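Local coordinates for AbyA5 (Verrucosispora maris, PDB 4YWF), which catalyses acetate elimination in spirotetronate biosynthesis, as an esterase-like lyase of the alpha/beta-hydrolase superfamily, at residues A[325-330]-A[334-339]; A[314-317]-A[321-324]; A[348-353]-A[357-362]; A[144-149]-A[193-198]. The protein carries 4 engineered substitutions. All blocks are in the same frame, centred on the assembly; numbering follows the deposited sequence.

Interaction 1 of 4, residues A[325-330]-A[334-339]; sequences ITHDDV and PAHFPH
His-327 and His-336 share a first torsion, chi1 -55° and -56°, which sets each CG anti to its own carbonyl carbon and lets the two imidazoles slide past one another head to tail. The rings form an offset stack with their planes 18° apart, and each CB rests over the centre of the partner ring: His-327 CB lies 3.8 Å from the His-336 centroid, His-336 CB 3.7 Å from that of His-327. On its edge, His-327 turns to a third histidine, His-327 CE1 meeting the face of that ring 3.5 Å from His-339 CD2. Ile-325 CD1 also reaches it, 3.6 Å from His-339 NE2. His-327 NE2 and Thr-340 OG1 are hydrogen-bonded, which helps to hold the rotation of the ring. Asp-329 OD2 grips the start of the 334-339 segment: Ala-335 N donates to it at 2.9 Å, nearly along the C-O direction, and His-336 ND1 adds a weak bond in its ring plane at 3.3 Å. His-336 occupies the N-cap position of helix 337-351, so carboxylate and histidine cluster together tie strand end to helix start. This is the turn after the last strand of the alpha/beta-hydrolase fold, the region that usually carries the catalytic histidine.

Interaction 2 of 4, residues A[314-317]-A[321-324]; sequences MLRT and DFRT. Engineered in segment 314-317: Met-314 (natural residue Leu).
Leu-315 and Phe-322 supply the main apolar contact, a CH-pi approach in which Leu-315 CB lies over the face of the ring, 4.0 Å from its centroid and 30° off the normal. The closest pair is Leu-315 CB and Phe-322 CZ at 3.5 Å. Phe-322 owes this position to a CG held opposite its backbone N (chi1 -168°), which throws the ring across the gap to the helix, and Leu-315 CD1 reinforces the hold at the CE1 rim. Arg-316 joins with the aliphatic part of its chain: Arg-316 CG comes within 3.6 Å of Phe-322 CE2, and farther out Arg-316 NE lies 4.3 Å from Thr-324 CG2, which sits at the guanidinium edge. With Phe-322 cut back to an alanine, Leu-315 CB and Arg-316 CG would probably lose their aromatic partner and a gap would open between helix and strand.

No polar bond joins the two segments. Arg-323 NH1 forms a salt bridge to the syn side of Asp-321 OD1 at 3.0 Å, in the guanidinium plane but tilted from that of the carboxylate, while Arg-323 NE bonds Gln-347. Thr-324 OG1 bonds the carbonyl of Tyr-298.

The contact packs helix 310-318 against strand 322-327 in the beta-alpha-beta unit begun by strand 296-301. Val-296 and Tyr-298 of that neighbouring strand touch Phe-322, and Leu-289 of helix 286-290 reaches Leu-315 from the helical layer.

Interaction 3 of 4, residues A[348-353]-A[357-362]; sequences VLEMSG and RHRAAV
Leu-349 and Glu-350 meet Arg-359 where helix 337-351 gives way to helix 356-365, two consecutive helices joined by a short loop. The first helix closes with a Schellman motif: Gly-353, at positive phi, is its C-prime residue, with Gly-353 N bonded to Glu-350 O and Ala-354 N to Leu-349 O. The end is further secured at Val-348 O, which accepts both Ser-352 N and, at 3.0 Å, Ser-352 OG, the two donors arriving from opposite faces of the carbonyl.

Between the helices, Leu-349 packs by its CD1 branch, its CB and its carbonyl oxygen. Leu-349 CD1 touches Val-362 CG2 at 3.9 Å, and Leu-349 O lies 3.8 Å from Arg-359 CD. The arginine chain bends at chi3 (37°), folding the guanidinium back alongside Glu-350, whose side chain runs in the same direction. Glu-350 CG sits over one face of the guanidinium, 3.8 Å from Arg-359 NH2 and offset toward its rim. Shortening Arg-359 to an alanine is likely to strip the cover from Leu-349 O and Glu-350 CG and remove a positive charge near the carboxylate.

The opposite charges do not form a salt bridge here: Glu-350 OE2 stands 5.4 Å from Arg-359 NH1, with carboxylate and guanidinium planes 85° apart. Glu-350 OE1 is modelled against Arg-323 NH2 of strand 322-327, a salt bridge too short to be taken at face value. Contact with Arg-359 is therefore mainly of the aliphatic stem with a flat cationic face, supplemented at most by a diffuse attraction that would favour the ionised glutamate.

Interaction 4 of 4, residues A[144-149]-A[193-198]; sequences VLLMTG and ALFGVL
Leu-146 bridges a central strand of the alpha/beta-hydrolase sheet and a covering helix by setting its two methyl branches against Phe-195 and Leu-198. Leu-146 CD1 meets the phenylalanine at its base, 3.9 Å from both Phe-195 CB and Phe-195 O, and lies near the plane of the ring at its edge. Leu-146 CD2 takes the neighbouring helical turn, 4.0 Å from Leu-198 CB and 4.1 Å from Leu-198 CD1. A chi1 of -67° places CG of Leu-146 anti to the carbonyl carbon, and this sends CD1 to Phe-195 and CD2 to Leu-198. The strand and helix segments run with their axes 10.2 Å apart at closest approach and 135° between their directions. Leu-146 lies opposite Phe-195, the nearest CA pair of the two segments.

Beyond this shell, the Phe-195 ring packs against Leu-222, Ala-223 and Ala-226 of helix 218-226, a second helix on this side of the sheet. Thr-175 touches both Leu-198 and Thr-148. Backbone hydrogen bonding with Tyr-212 in strand 207-215 holds Leu-146 in the sheet. The turn between strand 207-215 and helix 218-226 is where this fold usually places its nucleophile elbow; Ser-219, near the start of that helix, is hydrogen-bonded through OG to Thr-148 OG1. That threonine hydroxyl also lies at the edge of the Phe-195 ring, with Thr-148 OG1 4.3 Å from Phe-195 CE1.

How the interactions relate
From the N terminus, interaction 4 comes first and closes the longest loop, joining strand 143-148 to helix 194-201 across 43 intervening residues. The other three follow in series, each closing over three residues: interaction 2 from helix 310-318 to strand 322-327, interaction 1 from that strand to helix 337-351, and interaction 3 from that helix to helix 356-365. None nests in or crosses another. Interactions 1 and 2 share the edge strand of the sheet. Interactions 2 and 3 meet through Arg-323 and Glu-350, a salt bridge modelled implausibly short. Val-348 CG2 of interaction 3 packs 3.9 Å from Leu-145 CD1 of interaction 4, linking helix 337-351 to the middle of the sheet.

Interaction 1 of 4, residues A[325-330]-A[334-339]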
loop_
_atom_site.group_PDB
_atom_site.type_symbol
_atom_site.label_atom_id
_atom_site.label_comp_id
_atom_site.label_asym_id
_atom_site.label_seq_id
_atom_site.Cartn_x
_atom_site.Cartn_y
_atom_site.Cartn_z
ATOM N N ILE A 325 -16.885 -6.797 -2.896
ATOM C CA ILE A 325 -17.011 -7.381 -4.202
ATOM C C ILE A 325 -15.877 -8.413 -4.346
ATOM O O ILE A 325 -14.808 -8.247 -3.760
ATOM C CB ILE A 325 -16.903 -6.216 -5.212
ATOM C CG1 ILE A 325 -17.563 -6.554 -6.506
ATOM C CG2 ILE A 325 -15.465 -5.716 -5.343
ATOM C CD1 ILE A 325 -17.696 -5.370 -7.456
ATOM N N THR A 326 -16.093 -9.478 -5.105
ATOM C CA THR A 326 -15.102 -10.511 -5.267
ATOM C C THR A 326 -14.825 -10.661 -6.781
ATOM O O THR A 326 -15.717 -10.928 -7.537
ATOM C CB THR A 326 -15.610 -11.850 -4.657
ATOM O OG1 THR A 326 -15.501 -11.840 -3.226
ATOM C CG2 THR A 326 -14.817 -13.042 -5.159
ATOM N N HIS A 327 -13.600 -10.527 -7.224
ATOM C CA HIS A 327 -13.303 -10.834 -8.644
ATOM C C HIS A 327 -12.828 -12.280 -8.707
ATOM O O HIS A 327 -12.040 -12.715 -7.860
ATOM C CB HIS A 327 -12.227 -9.935 -9.240
ATOM C CG HIS A 327 -12.494 -8.472 -9.119
ATOM N ND1 HIS A 327 -13.564 -7.848 -9.726
ATOM C CD2 HIS A 327 -11.798 -7.493 -8.485
ATOM C CE1 HIS A 327 -13.531 -6.554 -9.457
ATOM N NE2 HIS A 327 -12.477 -6.314 -8.699
ATOM N N ASP A 328 -13.301 -13.032 -9.695
ATOM C CA ASP A 328 -12.791 -14.385 -9.926
ATOM C C ASP A 328 -11.427 -14.239 -10.631
ATOM O O ASP A 328 -11.295 -14.329 -11.872
ATOM C CB ASP A 328 -13.821 -15.248 -10.688
ATOM C CG ASP A 328 -13.247 -16.577 -11.139
ATOM O OD1 ASP A 328 -12.547 -17.239 -10.332
ATOM O OD2 ASP A 328 -13.489 -16.935 -12.324
ATOM N N ASP A 329 -10.419 -13.975 -9.790
ATOM C CA ASP A 329 -9.097 -13.653 -10.215
ATOM C C ASP A 329 -8.094 -13.992 -9.102
ATOM O O ASP A 329 -8.469 -14.328 -7.924
ATOM C CB ASP A 329 -9.023 -12.181 -10.600
ATOM C CG ASP A 329 -7.793 -11.837 -11.430
ATOM O OD1 ASP A 329 -6.992 -12.764 -11.661
ATOM O OD2 ASP A 329 -7.636 -10.666 -11.867
ATOM N N VAL A 330 -6.825 -13.968 -9.502
ATOM C CA VAL A 330 -5.723 -14.223 -8.600
ATOM C C VAL A 330 -5.358 -12.982 -7.792
ATOM O O VAL A 330 -5.960 -11.909 -7.922
ATOM C CB VAL A 330 -4.475 -14.782 -9.306
ATOM C CG1 VAL A 330 -4.833 -16.039 -10.095
ATOM C CG2 VAL A 330 -3.841 -13.730 -10.211
ATOM N N PRO A 334 -5.475 -8.728 -11.024
ATOM C CA PRO A 334 -4.760 -7.893 -11.986
ATOM C C PRO A 334 -5.452 -7.822 -13.321
ATOM O O PRO A 334 -5.148 -6.952 -14.102
ATOM C CB PRO A 334 -3.388 -8.556 -12.098
ATOM C CG PRO A 334 -3.369 -9.700 -11.138
ATOM C CD PRO A 334 -4.777 -9.997 -10.757
ATOM N N ALA A 335 -6.388 -8.731 -13.568
ATOM C CA ALA A 335 -7.251 -8.610 -14.721
ATOM C C ALA A 335 -8.456 -7.665 -14.508
ATOM O O ALA A 335 -9.208 -7.468 -15.443
ATOM C CB ALA A 335 -7.724 -9.996 -15.154
ATOM N N HIS A 336 -8.666 -7.071 -13.323
ATOM C CA HIS A 336 -9.821 -6.168 -13.142
ATOM C C HIS A 336 -9.451 -4.844 -12.560
ATOM O O HIS A 336 -10.191 -4.338 -11.733
ATOM C CB HIS A 336 -10.833 -6.789 -12.225
ATOM C CG HIS A 336 -11.321 -8.133 -12.656
ATOM N ND1 HIS A 336 -10.535 -9.273 -12.615
ATOM C CD2 HIS A 336 -12.540 -8.531 -13.072
ATOM C CE1 HIS A 336 -11.254 -10.307 -13.007
ATOM N NE2 HIS A 336 -12.479 -9.884 -13.271
ATOM N N PHE A 337 -8.305 -4.284 -12.961
ATOM C CA PHE A 337 -7.818 -3.047 -12.347
ATOM C C PHE A 337 -8.803 -1.880 -12.572
ATOM O O PHE A 337 -9.093 -1.144 -11.629
ATOM C CB PHE A 337 -6.387 -2.684 -12.780
ATOM N N PRO A 338 -9.333 -1.727 -13.812
ATOM C CA PRO A 338 -10.307 -0.683 -14.136
ATOM C C PRO A 338 -11.497 -0.677 -13.171
ATOM O O PRO A 338 -11.819 0.354 -12.545
ATOM C CB PRO A 338 -10.717 -1.046 -15.577
ATOM C CG PRO A 338 -9.474 -1.617 -16.155
ATOM C CD PRO A 338 -8.899 -2.440 -15.035
ATOM N N HIS A 339 -12.086 -1.844 -13.016
ATOM C CA HIS A 339 -13.191 -2.075 -12.127
ATOM C C HIS A 339 -12.799 -1.776 -10.650
ATOM O O HIS A 339 -13.542 -1.131 -9.932
ATOM C CB HIS A 339 -13.645 -3.514 -12.276
ATOM C CG HIS A 339 -14.936 -3.826 -11.588
ATOM N ND1 HIS A 339 -15.546 -2.955 -10.711
ATOM C CD2 HIS A 339 -15.734 -4.918 -11.640
ATOM C CE1 HIS A 339 -16.689 -3.464 -10.299
ATOM N NE2 HIS A 339 -16.816 -4.665 -10.827
#

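Interaction 2 of 4, residues A[314-317]-A[321-324]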
loop_
_atom_site.group_PDB
_atom_site.type_symbol
_atom_site.label_atom_id
_atom_site.label_comp_id
_atom_site.label_asym_id
_atom_site.label_seq_id
_atom_site.Cartn_x
_atom_site.Cartn_y
_atom_site.Cartn_z
HETATM N N MSE A 314 -14.602 -13.927 7.249
HETATM C CA MSE A 314 -14.602 -13.456 8.610
HETATM C C MSE A 314 -15.042 -12.014 8.675
HETATM O O MSE A 314 -15.810 -11.621 9.593
HETATM C CB MSE A 314 -13.280 -13.741 9.279
HETATM C CG MSE A 314 -13.470 -13.415 10.744
HETATM SE SE MSE A 314 -11.776 -13.507 11.743
HETATM C CE MSE A 314 -12.316 -12.745 13.482
ATOM N N LEU A 315 -14.609 -11.192 7.733
ATOM C CA LEU A 315 -15.044 -9.804 7.747
ATOM C C LEU A 315 -16.526 -9.680 7.451
ATOM O O LEU A 315 -17.207 -8.864 8.096
ATOM C CB LEU A 315 -14.280 -8.941 6.759
ATOM C CG LEU A 315 -12.814 -8.764 7.138
ATOM C CD1 LEU A 315 -12.115 -7.953 6.074
ATOM C CD2 LEU A 315 -12.711 -8.116 8.501
ATOM N N ARG A 316 -17.003 -10.501 6.509
ATOM C CA ARG A 316 -18.412 -10.564 6.186
ATOM C C ARG A 316 -19.219 -11.044 7.337
ATOM O O ARG A 316 -20.426 -10.728 7.411
ATOM C CB ARG A 316 -18.696 -11.542 5.082
ATOM C CG ARG A 316 -18.282 -11.069 3.706
ATOM C CD ARG A 316 -18.731 -12.101 2.692
ATOM N NE ARG A 316 -17.679 -12.159 1.753
ATOM C CZ ARG A 316 -16.893 -13.169 1.474
ATOM N NH1 ARG A 316 -17.054 -14.391 1.913
ATOM N NH2 ARG A 316 -15.939 -12.889 0.649
ATOM N N THR A 317 -18.617 -11.815 8.234
ATOM C CA THR A 317 -19.381 -12.264 9.382
ATOM C C THR A 317 -19.524 -11.223 10.498
ATOM O O THR A 317 -20.616 -11.165 11.193
ATOM C CB THR A 317 -18.825 -13.592 9.913
ATOM O OG1 THR A 317 -18.669 -14.497 8.828
ATOM C CG2 THR A 317 -19.758 -14.192 10.863
ATOM N N ASP A 321 -20.649 -2.580 9.110
ATOM C CA ASP A 321 -20.888 -1.856 7.883
ATOM C C ASP A 321 -19.813 -2.298 6.899
ATOM O O ASP A 321 -18.700 -1.760 6.927
ATOM C CB ASP A 321 -20.771 -0.384 8.214
ATOM C CG ASP A 321 -21.127 0.513 7.050
ATOM O OD1 ASP A 321 -21.500 0.023 5.954
ATOM O OD2 ASP A 321 -21.061 1.745 7.267
ATOM N N PHE A 322 -20.145 -3.288 6.069
ATOM C CA PHE A 322 -19.176 -3.978 5.225
ATOM C C PHE A 322 -19.649 -4.008 3.779
ATOM O O PHE A 322 -20.793 -4.414 3.479
ATOM C CB PHE A 322 -18.876 -5.397 5.791
ATOM C CG PHE A 322 -17.721 -6.051 5.159
ATOM C CD1 PHE A 322 -16.446 -5.532 5.312
ATOM C CD2 PHE A 322 -17.891 -7.176 4.353
ATOM C CE1 PHE A 322 -15.357 -6.128 4.687
ATOM C CE2 PHE A 322 -16.815 -7.778 3.743
ATOM C CZ PHE A 322 -15.530 -7.263 3.914
ATOM N N ARG A 323 -18.789 -3.540 2.869
ATOM C CA ARG A 323 -19.092 -3.555 1.452
ATOM C C ARG A 323 -17.987 -4.297 0.784
ATOM O O ARG A 323 -16.811 -4.066 1.058
ATOM C CB ARG A 323 -19.136 -2.140 0.889
ATOM C CG ARG A 323 -19.994 -1.179 1.686
ATOM C CD ARG A 323 -19.253 -0.381 2.762
ATOM N NE ARG A 323 -19.270 0.937 2.234
ATOM C CZ ARG A 323 -20.005 1.938 2.654
ATOM N NH1 ARG A 323 -20.753 1.906 3.741
ATOM N NH2 ARG A 323 -19.898 3.012 1.980
ATOM N N THR A 324 -18.358 -5.140 -0.160
ATOM C CA THR A 324 -17.448 -6.005 -0.759
ATOM C C THR A 324 -17.905 -6.470 -2.112
ATOM O O THR A 324 -19.111 -6.611 -2.390
ATOM C CB THR A 324 -17.162 -7.181 0.206
ATOM O OG1 THR A 324 -16.040 -7.922 -0.269
ATOM C CG2 THR A 324 -18.399 -8.097 0.446
#

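Interaction 3 of 4, residues A[348-353]-A[357-362]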
loop_
_atom_site.group_PDB
_atom_site.type_symbol
_atom_site.label_atom_id
_atom_site.label_comp_id
_atom_site.label_asym_id
_atom_site.label_seq_id
_atom_site.Cartn_x
_atom_site.Cartn_y
_atom_site.Cartn_z
ATOM N N VAL A 348 -14.941 5.400 -1.460
ATOM C CA VAL A 348 -14.415 6.484 -0.609
ATOM C C VAL A 348 -15.161 7.776 -0.827
ATOM O O VAL A 348 -15.405 8.500 0.106
ATOM C CB VAL A 348 -12.934 6.763 -0.731
ATOM C CG1 VAL A 348 -12.530 7.206 -2.112
ATOM C CG2 VAL A 348 -12.574 7.860 0.288
ATOM N N LEU A 349 -15.648 8.020 -2.034
ATOM C CA LEU A 349 -16.459 9.211 -2.223
ATOM C C LEU A 349 -17.786 9.177 -1.489
ATOM O O LEU A 349 -18.238 10.223 -0.992
ATOM C CB LEU A 349 -16.707 9.472 -3.692
ATOM C CG LEU A 349 -15.486 9.731 -4.565
ATOM C CD1 LEU A 349 -15.900 9.863 -6.024
ATOM C CD2 LEU A 349 -14.714 10.964 -4.132
ATOM N N GLU A 350 -18.415 8.011 -1.418
ATOM C CA GLU A 350 -19.621 7.837 -0.653
ATOM C C GLU A 350 -19.369 8.022 0.807
ATOM O O GLU A 350 -20.052 8.796 1.420
ATOM C CB GLU A 350 -20.226 6.467 -0.889
ATOM C CG GLU A 350 -21.577 6.259 -0.229
ATOM C CD GLU A 350 -21.437 5.631 1.139
ATOM O OE1 GLU A 350 -20.378 5.080 1.433
ATOM O OE2 GLU A 350 -22.348 5.765 1.953
HETATM N N MSE A 351 -18.358 7.321 1.364
HETATM C CA MSE A 351 -18.055 7.417 2.764
HETATM C C MSE A 351 -17.736 8.809 3.211
HETATM O O MSE A 351 -18.019 9.172 4.337
HETATM C CB MSE A 351 -16.795 6.597 3.127
HETATM C CG MSE A 351 -17.014 5.139 2.962
HETATM SE SE MSE A 351 -15.284 4.230 3.239
HETATM C CE MSE A 351 -15.891 2.493 2.635
ATOM N N SER A 352 -17.125 9.619 2.378
ATOM C CA SER A 352 -16.768 10.956 2.813
ATOM C C SER A 352 -17.776 12.004 2.419
ATOM O O SER A 352 -17.510 13.188 2.635
ATOM C CB SER A 352 -15.388 11.370 2.243
ATOM O OG SER A 352 -15.422 11.386 0.842
ATOM N N GLY A 353 -18.915 11.601 1.866
ATOM C CA GLY A 353 -19.943 12.573 1.448
ATOM C C GLY A 353 -19.483 13.539 0.353
ATOM O O GLY A 353 -19.703 14.742 0.422
ATOM N N ARG A 357 -22.263 15.334 -7.864
ATOM C CA ARG A 357 -21.862 15.400 -9.274
ATOM C C ARG A 357 -20.659 14.469 -9.508
ATOM O O ARG A 357 -20.664 13.667 -10.431
ATOM C CB ARG A 357 -21.584 16.867 -9.710
ATOM C CG ARG A 357 -22.798 17.804 -9.587
ATOM C CD ARG A 357 -22.476 19.307 -9.660
ATOM N NE ARG A 357 -21.270 19.673 -8.914
ATOM C CZ ARG A 357 -20.257 20.428 -9.359
ATOM N NH1 ARG A 357 -20.282 21.015 -10.549
ATOM N NH2 ARG A 357 -19.194 20.624 -8.580
ATOM N N HIS A 358 -19.659 14.529 -8.618
ATOM C CA HIS A 358 -18.481 13.655 -8.708
ATOM C C HIS A 358 -18.868 12.185 -8.497
ATOM O O HIS A 358 -18.430 11.339 -9.243
ATOM C CB HIS A 358 -17.405 14.027 -7.677
ATOM C CG HIS A 358 -16.790 15.361 -7.887
ATOM N ND1 HIS A 358 -16.052 16.008 -6.908
ATOM C CD2 HIS A 358 -16.796 16.193 -8.961
ATOM C CE1 HIS A 358 -15.628 17.175 -7.376
ATOM N NE2 HIS A 358 -16.072 17.313 -8.617
ATOM N N ARG A 359 -19.716 11.902 -7.512
ATOM C CA ARG A 359 -20.218 10.531 -7.291
ATOM C C ARG A 359 -20.958 9.948 -8.487
ATOM O O ARG A 359 -20.697 8.819 -8.889
ATOM C CB ARG A 359 -21.144 10.490 -6.075
ATOM C CG ARG A 359 -20.431 10.894 -4.782
ATOM C CD ARG A 359 -21.085 10.378 -3.534
ATOM N NE ARG A 359 -21.602 9.050 -3.776
ATOM C CZ ARG A 359 -22.666 8.545 -3.161
ATOM N NH1 ARG A 359 -23.265 9.205 -2.170
ATOM N NH2 ARG A 359 -23.102 7.366 -3.517
ATOM N N ALA A 360 -21.868 10.720 -9.082
ATOM C CA ALA A 360 -22.635 10.243 -10.272
ATOM C C ALA A 360 -21.751 10.003 -11.517
ATOM O O ALA A 360 -21.949 9.036 -12.222
ATOM C CB ALA A 360 -23.722 11.231 -10.606
ATOM N N ALA A 361 -20.775 10.867 -11.780
ATOM C CA ALA A 361 -19.814 10.574 -12.881
ATOM C C ALA A 361 -19.025 9.297 -12.608
ATOM O O ALA A 361 -18.799 8.499 -13.515
ATOM C CB ALA A 361 -18.853 11.737 -13.123
ATOM N N VAL A 362 -18.570 9.093 -11.368
ATOM C CA VAL A 362 -17.860 7.820 -11.074
ATOM C C VAL A 362 -18.806 6.618 -11.151
ATOM O O VAL A 362 -18.410 5.568 -11.612
ATOM C CB VAL A 362 -17.137 7.871 -9.714
ATOM C CG1 VAL A 362 -16.543 6.524 -9.321
ATOM C CG2 VAL A 362 -16.045 8.948 -9.761
#

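Interaction 4 of 4, residues A[144-149]-A[193-198]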
loop_
_atom_site.group_PDB
_atom_site.type_symbol
_atom_site.label_atom_id
_atom_site.label_comp_id
_atom_site.label_asym_id
_atom_site.label_seq_id
_atom_site.Cartn_x
_atom_site.Cartn_y
_atom_site.Cartn_z
ATOM N N VAL A 144 -9.094 14.197 4.827
ATOM C CA VAL A 144 -7.846 13.510 4.501
ATOM C C VAL A 144 -8.104 12.166 3.763
ATOM O O VAL A 144 -8.941 11.367 4.194
ATOM C CB VAL A 144 -6.995 13.235 5.777
ATOM C CG1 VAL A 144 -5.731 12.524 5.408
ATOM C CG2 VAL A 144 -6.549 14.514 6.437
ATOM N N LEU A 145 -7.414 11.932 2.656
ATOM C CA LEU A 145 -7.337 10.580 2.110
ATOM C C LEU A 145 -5.947 10.015 2.326
ATOM O O LEU A 145 -4.955 10.503 1.748
ATOM C CB LEU A 145 -7.766 10.498 0.663
ATOM C CG LEU A 145 -7.723 9.123 0.002
ATOM C CD1 LEU A 145 -8.654 8.072 0.567
ATOM C CD2 LEU A 145 -8.128 9.369 -1.425
ATOM N N LEU A 146 -5.862 9.047 3.247
ATOM C CA LEU A 146 -4.607 8.406 3.472
ATOM C C LEU A 146 -4.452 7.162 2.551
ATOM O O LEU A 146 -5.291 6.285 2.555
ATOM C CB LEU A 146 -4.460 8.014 4.933
ATOM C CG LEU A 146 -4.343 9.082 6.009
ATOM C CD1 LEU A 146 -4.109 8.432 7.323
ATOM C CD2 LEU A 146 -3.229 10.103 5.794
HETATM N N MSE A 147 -3.362 7.065 1.806
HETATM C CA MSE A 147 -3.180 5.937 0.881
HETATM C C MSE A 147 -1.943 5.206 1.123
HETATM O O MSE A 147 -0.848 5.822 1.119
HETATM C CB MSE A 147 -3.184 6.446 -0.534
HETATM C CG MSE A 147 -3.236 5.259 -1.500
HETATM SE SE MSE A 147 -4.050 5.787 -3.217
HETATM C CE MSE A 147 -4.145 4.038 -4.156
ATOM N N THR A 148 -2.074 3.884 1.240
ATOM C CA THR A 148 -0.956 2.964 1.364
ATOM C C THR A 148 -1.201 1.639 0.646
ATOM O O THR A 148 -2.310 1.187 0.506
ATOM C CB THR A 148 -0.678 2.598 2.852
ATOM O OG1 THR A 148 -1.851 2.010 3.450
ATOM C CG2 THR A 148 -0.279 3.812 3.651
ATOM N N GLY A 149 -0.129 1.034 0.165
ATOM C CA GLY A 149 -0.173 -0.276 -0.428
ATOM C C GLY A 149 0.289 -1.359 0.566
ATOM O O GLY A 149 0.378 -1.135 1.769
ATOM N N ALA A 193 -0.102 2.476 14.494
ATOM C CA ALA A 193 -0.039 3.869 14.874
ATOM C C ALA A 193 0.288 4.825 13.695
ATOM O O ALA A 193 0.119 6.049 13.796
ATOM C CB ALA A 193 0.989 4.062 16.006
ATOM N N LEU A 194 0.718 4.267 12.577
ATOM C CA LEU A 194 1.274 5.051 11.491
ATOM C C LEU A 194 0.259 6.043 10.942
ATOM O O LEU A 194 0.606 7.174 10.628
ATOM C CB LEU A 194 1.804 4.127 10.387
ATOM C CG LEU A 194 2.152 4.810 9.056
ATOM C CD1 LEU A 194 3.359 5.707 9.273
ATOM C CD2 LEU A 194 2.374 3.739 8.010
ATOM N N PHE A 195 -1.005 5.638 10.862
ATOM C CA PHE A 195 -1.979 6.492 10.271
ATOM C C PHE A 195 -2.092 7.739 11.138
ATOM O O PHE A 195 -2.124 8.834 10.607
ATOM C CB PHE A 195 -3.367 5.833 10.092
ATOM C CG PHE A 195 -3.330 4.501 9.396
ATOM C CD1 PHE A 195 -3.332 4.415 8.025
ATOM C CD2 PHE A 195 -3.313 3.314 10.134
ATOM C CE1 PHE A 195 -3.260 3.177 7.396
ATOM C CE2 PHE A 195 -3.261 2.076 9.506
ATOM C CZ PHE A 195 -3.256 2.011 8.153
ATOM N N GLY A 196 -2.217 7.560 12.461
ATOM C CA GLY A 196 -2.399 8.732 13.345
ATOM C C GLY A 196 -1.247 9.723 13.235
ATOM O O GLY A 196 -1.438 10.897 13.190
ATOM N N VAL A 197 -0.036 9.196 13.124
ATOM C CA VAL A 197 1.168 9.998 12.970
ATOM C C VAL A 197 1.229 10.791 11.651
ATOM O O VAL A 197 1.761 11.895 11.645
ATOM C CB VAL A 197 2.388 9.119 13.173
ATOM C CG1 VAL A 197 3.658 9.809 12.681
ATOM C CG2 VAL A 197 2.461 8.728 14.659
ATOM N N LEU A 198 0.599 10.296 10.588
ATOM C CA LEU A 198 0.484 11.042 9.355
ATOM C C LEU A 198 -0.514 12.148 9.516
ATOM O O LEU A 198 -0.310 13.262 9.040
ATOM C CB LEU A 198 0.026 10.119 8.184
ATOM C CG LEU A 198 1.009 9.056 7.766
ATOM C CD1 LEU A 198 0.203 8.069 6.897
ATOM C CD2 LEU A 198 2.249 9.596 7.061
#